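Local atomic coordinates of universal stress protein (Mycobacterium smegmatis, PDB entry 5AHW), a protein that binds the second messenger cyclic AMP as a homodimeric universal stress protein, probably serving in nucleotide signalling. Residues Ser2-Ser14 / Leu99-Val112. Numbering follows the deposited sequence.
Sequences SAYQTVVVGTDGS and LVELADEVKADLLV. With CMP (adenosine-3',5'-cyclic-monophosphate), chain K.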
loop_
_atom_site.group_PDB
_atom_site.type_symbol
_atom_site.label_atom_id
_atom_site.label_comp_id
_atom_site.label_asym_id
_atom_site.label_seq_id
_atom_site.Cartn_x
_atom_site.Cartn_y
_atom_site.Cartn_z
ATOM N N SER B 2 11.707 -3.816 -9.980
ATOM C CA SER B 2 12.190 -4.894 -9.038
ATOM C C SER B 2 11.007 -5.599 -8.339
ATOM O O SER B 2 10.471 -5.091 -7.379
ATOM C CB SER B 2 13.140 -4.276 -8.000
ATOM O OG SER B 2 13.749 -5.279 -7.213
ATOM N N ALA B 3 10.609 -6.768 -8.805
ATOM C CA ALA B 3 9.382 -7.371 -8.328
ATOM C C ALA B 3 9.372 -7.790 -6.824
ATOM O O ALA B 3 10.352 -8.287 -6.246
ATOM C CB ALA B 3 8.987 -8.536 -9.232
ATOM N N TYR B 4 8.257 -7.528 -6.181
ATOM C CA TYR B 4 8.031 -8.043 -4.860
ATOM C C TYR B 4 8.239 -9.588 -4.892
ATOM O O TYR B 4 7.603 -10.281 -5.705
ATOM C CB TYR B 4 6.605 -7.683 -4.402
ATOM C CG TYR B 4 6.325 -6.199 -4.137
ATOM C CD1 TYR B 4 7.294 -5.341 -3.616
ATOM C CD2 TYR B 4 5.053 -5.660 -4.347
ATOM C CE1 TYR B 4 7.007 -4.008 -3.328
ATOM C CE2 TYR B 4 4.767 -4.328 -4.018
ATOM C CZ TYR B 4 5.729 -3.518 -3.494
ATOM O OH TYR B 4 5.455 -2.185 -3.208
ATOM N N GLN B 5 9.109 -10.086 -4.006
ATOM C CA GLN B 5 9.375 -11.510 -3.827
ATOM C C GLN B 5 8.637 -12.088 -2.599
ATOM O O GLN B 5 8.306 -13.287 -2.540
ATOM C CB GLN B 5 10.895 -11.747 -3.629
ATOM C CG GLN B 5 11.845 -11.269 -4.746
ATOM C CD GLN B 5 13.282 -11.859 -4.617
ATOM O OE1 GLN B 5 14.054 -11.447 -3.765
ATOM N NE2 GLN B 5 13.617 -12.830 -5.466
ATOM N N THR B 6 8.397 -11.248 -1.606
ATOM C CA THR B 6 7.857 -11.730 -0.334
ATOM C C THR B 6 6.860 -10.735 0.240
ATOM O O THR B 6 7.219 -9.642 0.585
ATOM C CB THR B 6 9.002 -11.984 0.678
ATOM O OG1 THR B 6 9.937 -12.942 0.156
ATOM C CG2 THR B 6 8.451 -12.545 1.983
ATOM N N VAL B 7 5.613 -11.141 0.344
ATOM C CA VAL B 7 4.558 -10.246 0.793
ATOM C C VAL B 7 4.013 -10.805 2.109
ATOM O O VAL B 7 3.749 -11.984 2.210
ATOM C CB VAL B 7 3.433 -10.208 -0.205
ATOM C CG1 VAL B 7 2.327 -9.328 0.267
ATOM C CG2 VAL B 7 3.901 -9.713 -1.570
ATOM N N VAL B 8 3.875 -9.945 3.090
ATOM C CA VAL B 8 3.281 -10.294 4.353
ATOM C C VAL B 8 1.934 -9.625 4.536
ATOM O O VAL B 8 1.842 -8.425 4.361
ATOM C CB VAL B 8 4.186 -9.856 5.514
ATOM C CG1 VAL B 8 3.471 -10.116 6.837
ATOM C CG2 VAL B 8 5.484 -10.699 5.536
ATOM N N VAL B 9 0.919 -10.408 4.899
ATOM C CA VAL B 9 -0.412 -9.898 5.138
ATOM C C VAL B 9 -0.882 -10.314 6.498
ATOM O O VAL B 9 -0.696 -11.448 6.919
ATOM C CB VAL B 9 -1.445 -10.260 4.027
ATOM C CG1 VAL B 9 -1.712 -11.776 3.866
ATOM C CG2 VAL B 9 -2.769 -9.496 4.251
ATOM N N GLY B 10 -1.464 -9.351 7.210
ATOM C CA GLY B 10 -2.002 -9.551 8.547
ATOM C C GLY B 10 -3.491 -9.709 8.483
ATOM O O GLY B 10 -4.163 -8.927 7.826
ATOM N N THR B 11 -3.992 -10.790 9.079
ATOM C CA THR B 11 -5.416 -10.979 9.281
ATOM C C THR B 11 -5.764 -11.304 10.734
ATOM O O THR B 11 -5.055 -12.084 11.344
ATOM C CB THR B 11 -5.994 -12.082 8.378
ATOM O OG1 THR B 11 -7.395 -12.268 8.692
ATOM C CG2 THR B 11 -5.298 -13.354 8.518
ATOM N N ASP B 12 -6.825 -10.692 11.277
ATOM C CA ASP B 12 -7.419 -11.089 12.571
ATOM C C ASP B 12 -8.705 -11.935 12.426
ATOM O O ASP B 12 -9.432 -12.136 13.385
ATOM C CB ASP B 12 -7.748 -9.893 13.425
ATOM C CG ASP B 12 -8.751 -9.004 12.755
ATOM O OD1 ASP B 12 -8.970 -9.212 11.528
ATOM O OD2 ASP B 12 -9.252 -8.079 13.410
ATOM N N GLY B 13 -8.978 -12.447 11.241
ATOM C CA GLY B 13 -10.193 -13.202 11.034
ATOM C C GLY B 13 -11.415 -12.381 10.666
ATOM O O GLY B 13 -12.455 -12.944 10.337
ATOM N N SER B 14 -11.304 -11.058 10.763
ATOM C CA SER B 14 -12.378 -10.173 10.347
ATOM C C SER B 14 -12.622 -10.243 8.853
ATOM O O SER B 14 -11.655 -10.440 8.129
ATOM C CB SER B 14 -12.092 -8.719 10.764
ATOM O OG SER B 14 -10.999 -8.194 10.053
ATOM N N LEU B 99 3.580 -7.902 13.198
ATOM C CA LEU B 99 3.654 -7.707 11.734
ATOM C C LEU B 99 4.970 -7.027 11.333
ATOM O O LEU B 99 5.663 -7.503 10.421
ATOM C CB LEU B 99 2.474 -6.914 11.186
ATOM C CG LEU B 99 1.159 -7.650 11.306
ATOM C CD1 LEU B 99 -0.041 -6.734 11.082
ATOM C CD2 LEU B 99 1.088 -8.778 10.308
ATOM N N VAL B 100 5.373 -5.994 12.061
ATOM C CA VAL B 100 6.644 -5.315 11.754
ATOM C C VAL B 100 7.834 -6.176 11.991
ATOM O O VAL B 100 8.757 -6.271 11.157
ATOM C CB VAL B 100 6.770 -4.016 12.509
ATOM C CG1 VAL B 100 8.085 -3.364 12.191
ATOM C CG2 VAL B 100 5.630 -3.089 12.050
ATOM N N GLU B 101 7.823 -6.875 13.095
ATOM C CA GLU B 101 8.955 -7.774 13.325
ATOM C C GLU B 101 9.032 -8.902 12.318
ATOM O O GLU B 101 10.126 -9.277 11.911
ATOM C CB GLU B 101 8.934 -8.332 14.747
ATOM C CG GLU B 101 9.083 -7.222 15.777
ATOM C CD GLU B 101 8.920 -7.671 17.227
ATOM O OE1 GLU B 101 8.844 -8.912 17.522
ATOM O OE2 GLU B 101 8.828 -6.714 18.058
ATOM N N LEU B 102 7.887 -9.458 11.941
ATOM C CA LEU B 102 7.878 -10.575 11.017
ATOM C C LEU B 102 8.452 -10.118 9.702
ATOM O O LEU B 102 9.206 -10.787 9.056
ATOM C CB LEU B 102 6.467 -11.155 10.843
ATOM C CG LEU B 102 6.222 -12.125 9.688
ATOM C CD1 LEU B 102 7.125 -13.353 9.840
ATOM C CD2 LEU B 102 4.789 -12.552 9.691
ATOM N N ALA B 103 8.097 -8.924 9.335
ATOM C CA ALA B 103 8.509 -8.367 8.076
ATOM C C ALA B 103 10.022 -8.127 7.990
ATOM O O ALA B 103 10.642 -8.457 6.941
ATOM C CB ALA B 103 7.723 -7.095 7.814
ATOM N N ASP B 104 10.621 -7.581 9.060
ATOM C CA ASP B 104 12.061 -7.542 9.192
ATOM C C ASP B 104 12.724 -8.916 9.112
ATOM O O ASP B 104 13.773 -9.067 8.445
ATOM C CB ASP B 104 12.486 -6.930 10.524
ATOM C CG ASP B 104 12.327 -5.444 10.550
ATOM O OD1 ASP B 104 11.992 -4.865 9.501
ATOM O OD2 ASP B 104 12.548 -4.846 11.632
ATOM N N GLU B 105 12.141 -9.889 9.813
ATOM C CA GLU B 105 12.699 -11.255 9.919
ATOM C C GLU B 105 12.722 -11.902 8.543
ATOM O O GLU B 105 13.693 -12.501 8.206
ATOM C CB GLU B 105 11.872 -12.126 10.914
ATOM C CG GLU B 105 12.304 -13.577 11.129
ATOM C CD GLU B 105 11.141 -14.599 11.208
ATOM O OE1 GLU B 105 10.202 -14.393 12.024
ATOM O OE2 GLU B 105 11.161 -15.626 10.462
ATOM N N VAL B 106 11.659 -11.780 7.737
ATOM C CA VAL B 106 11.624 -12.476 6.459
ATOM C C VAL B 106 12.044 -11.596 5.289
ATOM O O VAL B 106 11.978 -11.997 4.121
ATOM C CB VAL B 106 10.277 -13.156 6.238
ATOM C CG1 VAL B 106 9.955 -13.987 7.473
ATOM C CG2 VAL B 106 9.160 -12.132 5.890
ATOM N N LYS B 107 12.545 -10.410 5.610
ATOM C CA LYS B 107 13.003 -9.476 4.596
ATOM C C LYS B 107 11.874 -9.181 3.602
ATOM O O LYS B 107 12.046 -9.231 2.385
ATOM C CB LYS B 107 14.265 -10.004 3.945
ATOM C CG LYS B 107 15.413 -10.042 4.967
ATOM C CD LYS B 107 16.737 -10.620 4.422
ATOM C CE LYS B 107 17.648 -11.057 5.596
ATOM N NZ LYS B 107 18.408 -12.315 5.284
ATOM N N ALA B 108 10.710 -8.855 4.133
ATOM C CA ALA B 108 9.527 -8.686 3.281
ATOM C C ALA B 108 9.680 -7.459 2.379
ATOM O O ALA B 108 10.263 -6.484 2.771
ATOM C CB ALA B 108 8.308 -8.516 4.131
ATOM N N ASP B 109 9.179 -7.537 1.161
ATOM C CA ASP B 109 9.234 -6.437 0.233
ATOM C C ASP B 109 7.977 -5.635 0.416
ATOM O O ASP B 109 7.926 -4.460 0.053
ATOM C CB ASP B 109 9.248 -6.982 -1.194
ATOM C CG ASP B 109 10.382 -7.898 -1.438
ATOM O OD1 ASP B 109 11.514 -7.418 -1.288
ATOM O OD2 ASP B 109 10.178 -9.088 -1.740
ATOM N N LEU B 110 6.933 -6.271 0.929
ATOM C CA LEU B 110 5.686 -5.559 1.156
ATOM C C LEU B 110 4.893 -6.157 2.321
ATOM O O LEU B 110 4.786 -7.373 2.489
ATOM C CB LEU B 110 4.839 -5.625 -0.114
ATOM C CG LEU B 110 3.422 -5.036 -0.072
ATOM C CD1 LEU B 110 3.529 -3.529 -0.085
ATOM C CD2 LEU B 110 2.565 -5.533 -1.226
ATOM N N LEU B 111 4.296 -5.272 3.078
ATOM C CA LEU B 111 3.437 -5.632 4.167
ATOM C C LEU B 111 2.026 -5.087 3.903
ATOM O O LEU B 111 1.864 -3.925 3.591
ATOM C CB LEU B 111 4.065 -4.963 5.385
ATOM C CG LEU B 111 3.466 -5.146 6.739
ATOM C CD1 LEU B 111 2.930 -6.561 6.991
ATOM C CD2 LEU B 111 4.622 -4.800 7.637
ATOM N N VAL B 112 1.003 -5.928 3.993
ATOM C CA VAL B 112 -0.330 -5.544 3.669
ATOM C C VAL B 112 -1.235 -5.610 4.909
ATOM O O VAL B 112 -1.268 -6.604 5.662
ATOM C CB VAL B 112 -0.863 -6.501 2.606
ATOM C CG1 VAL B 112 -2.263 -6.104 2.127
ATOM C CG2 VAL B 112 0.087 -6.513 1.426
HETATM P P CMP K . -8.724 -4.821 8.627
HETATM O O1P CMP K . -9.351 -4.694 7.243
HETATM O O2P CMP K . -9.639 -5.491 9.542
HETATM O "O5'" CMP K . -8.139 -3.473 9.205
HETATM C "C5'" CMP K . -7.118 -3.361 10.227
HETATM C "C4'" CMP K . -6.058 -4.371 9.883
HETATM O "O4'" CMP K . -5.070 -4.532 10.886
HETATM C "C3'" CMP K . -6.578 -5.744 9.682
HETATM O "O3'" CMP K . -7.392 -5.746 8.517
HETATM C "C2'" CMP K . -5.289 -6.577 9.656
HETATM O "O2'" CMP K . -4.571 -6.496 8.416
HETATM C "C1'" CMP K . -4.501 -5.839 10.751
HETATM N N9 CMP K . -4.691 -6.606 12.005
HETATM C C8 CMP K . -5.534 -6.323 13.016
HETATM N N7 CMP K . -5.492 -7.277 13.958
HETATM C C5 CMP K . -4.610 -8.168 13.570
HETATM C C6 CMP K . -4.041 -9.414 14.115
HETATM N N6 CMP K . -4.459 -9.863 15.291
HETATM N N1 CMP K . -3.120 -10.071 13.397
HETATM C C2 CMP K . -2.686 -9.639 12.208
HETATM N N3 CMP K . -3.168 -8.515 11.635
HETATM C C4 CMP K . -4.103 -7.758 12.265
#
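Strands 6-10 and 110-114 run side by side at the centre of the parallel sheet of this universal stress protein, with helix 95-105 packed over one face. V8 N donates to L110 O (2.8 Å), V112 N to V8 O (2.7 Å), and G10 N to V112 O, pairing V7, V8 and V9 with L110, L111 and V112. V8 carries the apolar contact with the helix, the turn after it and the neighbouring strand: CG1, anti to the backbone N (chi1 175°), lies alongside L111 CD1 (3.6 Å) and meets L102 CD2 of the helix, whereas CG2 rests on V106 CG2 and A108 CB of the turn. On the other face V7 CG1 touches V112 CG2 (3.8 Å). Where the strands enter the sheet, D109 OD2 receives two backbone N-H groups: Q5 N (2.7 Å) comes from above the carboxylate plane, and T6 N is received on the anti lone pair of OD2. D109 N returns a bond to T6 O, so the start of strand 6-10 and the residue before strand 110-114 each donate to the other. Beside this, L110 CB sits over the face of the Y4 ring, 4.0 Å from its centroid and 5° off the normal; Y4 OH is held by D140, and R23 of the second subunit makes a cation-pi contact with the ring. At the C-terminal end of strand 6-10, L99 CD2 packs on G10 CA (3.6 Å) while its CD1 faces adenine N3 of the cyclic AMP, whose O2' donates to G10 O. A nucleotide bound at the carboxyl ends of central parallel strands is characteristic of the Rossmann-like alpha/beta fold of the HUP clan.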